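Local coordinates for checkpoint serine/threonine-protein kinase BUB1 (Saccharomyces cerevisiae, PDB 3ESL) that acts as a serine/threonine kinase in the spindle assembly checkpoint, which delays anaphase until chromosomes are bioriented; this is its all-helical N-terminal domain, at residues 190-193 and 194-197. Residues are numbered along the deposited sequence; the frame is centred on the assembly and turned at random.
Sequences TAPF and FIRK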
ATOM      1  N   THR A 190      12.897 -10.422  -0.191  1.00 32.51           N
ATOM      2  CA  THR A 190      12.642 -10.457   1.243  1.00 32.89           C
ATOM      3  C   THR A 190      11.385  -9.627   1.561  1.00 32.11           C
ATOM      4  O   THR A 190      11.094  -8.669   0.844  1.00 29.09           O
ATOM      5  CB  THR A 190      13.887  -9.895   2.014  1.00 35.70           C
ATOM      6  OG1 THR A 190      13.740 -10.107   3.417  1.00 39.52           O
ATOM      7  CG2 THR A 190      14.121  -8.397   1.743  1.00 37.57           C
ATOM      8  N   ALA A 191      10.625 -10.011   2.591  1.00 28.88           N
ATOM      9  CA  ALA A 191       9.549  -9.137   3.096  1.00 29.58           C
ATOM     10  C   ALA A 191      10.117  -7.829   3.659  1.00 28.01           C
ATOM     11  O   ALA A 191      11.239  -7.802   4.180  1.00 28.21           O
ATOM     12  CB  ALA A 191       8.719  -9.841   4.146  1.00 29.58           C
ATOM     13  N   PRO A 192       9.337  -6.727   3.565  1.00 26.43           N
ATOM     14  CA  PRO A 192       9.801  -5.476   4.153  1.00 24.84           C
ATOM     15  C   PRO A 192      10.018  -5.650   5.645  1.00 23.68           C
ATOM     16  O   PRO A 192       9.382  -6.503   6.272  1.00 24.28           O
ATOM     17  CB  PRO A 192       8.642  -4.492   3.893  1.00 26.21           C
ATOM     18  CG  PRO A 192       7.486  -5.324   3.514  1.00 25.12           C
ATOM     19  CD  PRO A 192       8.027  -6.579   2.906  1.00 27.09           C
ATOM     20  N   PHE A 193      10.910  -4.849   6.207  1.00 25.54           N
ATOM     21  CA  PHE A 193      11.249  -4.991   7.608  1.00 26.70           C
ATOM     22  C   PHE A 193      10.063  -4.881   8.547  1.00 26.24           C
ATOM     23  O   PHE A 193      10.002  -5.610   9.535  1.00 23.31           O
ATOM     24  CB  PHE A 193      12.337  -4.013   8.037  1.00 31.77           C
ATOM     25  CG  PHE A 193      12.801  -4.232   9.446  1.00 37.12           C
ATOM     26  CD1 PHE A 193      13.405  -5.440   9.813  1.00 38.28           C
ATOM     27  CD2 PHE A 193      12.607  -3.253  10.416  1.00 41.89           C
ATOM     28  CE1 PHE A 193      13.826  -5.661  11.136  1.00 41.48           C
ATOM     29  CE2 PHE A 193      13.034  -3.457  11.738  1.00 42.51           C
ATOM     30  CZ  PHE A 193      13.638  -4.663  12.098  1.00 40.08           C
ATOM     31  N   PHE A 194       9.106  -3.995   8.250  1.00 23.37           N
ATOM     32  CA  PHE A 194       8.002  -3.802   9.195  1.00 21.62           C
ATOM     33  C   PHE A 194       7.182  -5.076   9.366  1.00 21.78           C
ATOM     34  O   PHE A 194       6.640  -5.336  10.441  1.00 22.70           O
ATOM     35  CB  PHE A 194       7.115  -2.584   8.843  1.00 23.59           C
ATOM     36  CG  PHE A 194       6.126  -2.822   7.721  1.00 23.66           C
ATOM     37  CD1 PHE A 194       6.472  -2.544   6.400  1.00 24.44           C
ATOM     38  CD2 PHE A 194       4.835  -3.269   8.000  1.00 24.30           C
ATOM     39  CE1 PHE A 194       5.547  -2.739   5.362  1.00 25.13           C
ATOM     40  CE2 PHE A 194       3.902  -3.482   6.978  1.00 25.20           C
ATOM     41  CZ  PHE A 194       4.256  -3.217   5.658  1.00 24.33           C
ATOM     42  N   ILE A 195       7.106  -5.873   8.298  1.00 21.63           N
ATOM     43  CA  ILE A 195       6.387  -7.129   8.344  1.00 21.21           C
ATOM     44  C   ILE A 195       7.179  -8.152   9.168  1.00 22.43           C
ATOM     45  O   ILE A 195       6.623  -8.817  10.066  1.00 24.67           O
ATOM     46  CB  ILE A 195       6.096  -7.650   6.914  1.00 21.96           C
ATOM     47  CG1 ILE A 195       5.046  -6.744   6.247  1.00 23.71           C
ATOM     48  CG2 ILE A 195       5.591  -9.089   6.936  1.00 23.97           C
ATOM     49  CD1 ILE A 195       4.672  -7.144   4.849  1.00 29.13           C
ATOM     50  N   ARG A 196       8.473  -8.270   8.861  1.00 22.82           N
ATOM     51  CA  ARG A 196       9.330  -9.236   9.562  1.00 25.19           C
ATOM     52  C   ARG A 196       9.401  -8.929  11.065  1.00 26.84           C
ATOM     53  O   ARG A 196       9.288  -9.836  11.904  1.00 27.62           O
ATOM     54  CB  ARG A 196      10.713  -9.272   8.921  1.00 25.55           C
ATOM     55  CG  ARG A 196      10.662  -9.798   7.484  1.00 27.98           C
ATOM     56  CD  ARG A 196      12.046 -10.062   6.920  1.00 31.05           C
ATOM     57  NE  ARG A 196      12.673  -8.857   6.390  1.00 33.36           N
ATOM     58  CZ  ARG A 196      13.804  -8.335   6.849  1.00 37.89           C
ATOM     59  NH1 ARG A 196      14.451  -8.906   7.862  1.00 36.53           N
ATOM     60  NH2 ARG A 196      14.295  -7.241   6.281  1.00 39.98           N
ATOM     61  N   LYS A 197       9.541  -7.644  11.400  1.00 25.78           N
ATOM     62  CA  LYS A 197       9.581  -7.207  12.802  1.00 27.41           C
ATOM     63  C   LYS A 197       8.276  -7.528  13.533  1.00 27.55           C
ATOM     64  O   LYS A 197       8.286  -7.966  14.696  1.00 27.07           O
ATOM     65  CB  LYS A 197       9.902  -5.713  12.903  1.00 29.07           C
ATOM     66  CG  LYS A 197       9.905  -5.200  14.340  1.00 36.64           C
ATOM     67  CD  LYS A 197       9.657  -3.701  14.437  1.00 43.83           C
ATOM     68  CE  LYS A 197      10.947  -2.936  14.638  1.00 48.94           C
ATOM     69  NZ  LYS A 197      10.707  -1.675  15.396  1.00 50.20           N
TER
HETATM   70  O   HOH W   1      13.563  -5.682   3.864  1.00 39.41           O
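The start of helix 193-200, with P192 at the N-cap, is an example of a helix start whose own side chain folds back on the loop leading in: R196 reaches the carbonyl of A191. The first turn closes where P192 O accepts R196 N at 3.3 Å and, weakly, I195 N; K197 N to F193 O, at 2.8 Å, follows. R196, bent at chi3 (-83°), sends its NE to A191 O at 2.8 Å in a nearly straight bond that lies in the guanidinium plane but is tilted out of the carbonyl plane. A water at the guanidinium edge accepts from R196 NH2 and donates to A191 O, so that this carbonyl is gripped twice, while T190 OG1 lies over one guanidinium face. F193 has CG anti to its backbone N (chi1 -174°), which lays its ring against K197, with CB over one face, offset toward the rim, 4.1 Å from the centroid in a CH-pi contact. On the buried side, P192 CG packs on I195 CD1 at 3.6 Å and on F194 CE1 at 3.7 Å. F194 also stacks with Y86 and meets helix 49-67, and P192 touches helix 95-108. A serine in place of F194 would probably open a gap beside P192 CG and leave Y86 without its stacking partner. The contact thus divides its chemistry: apolar groups seat the helix start on the TPR-like helical array, while R196 and water tie down the incoming loop on the more exposed side.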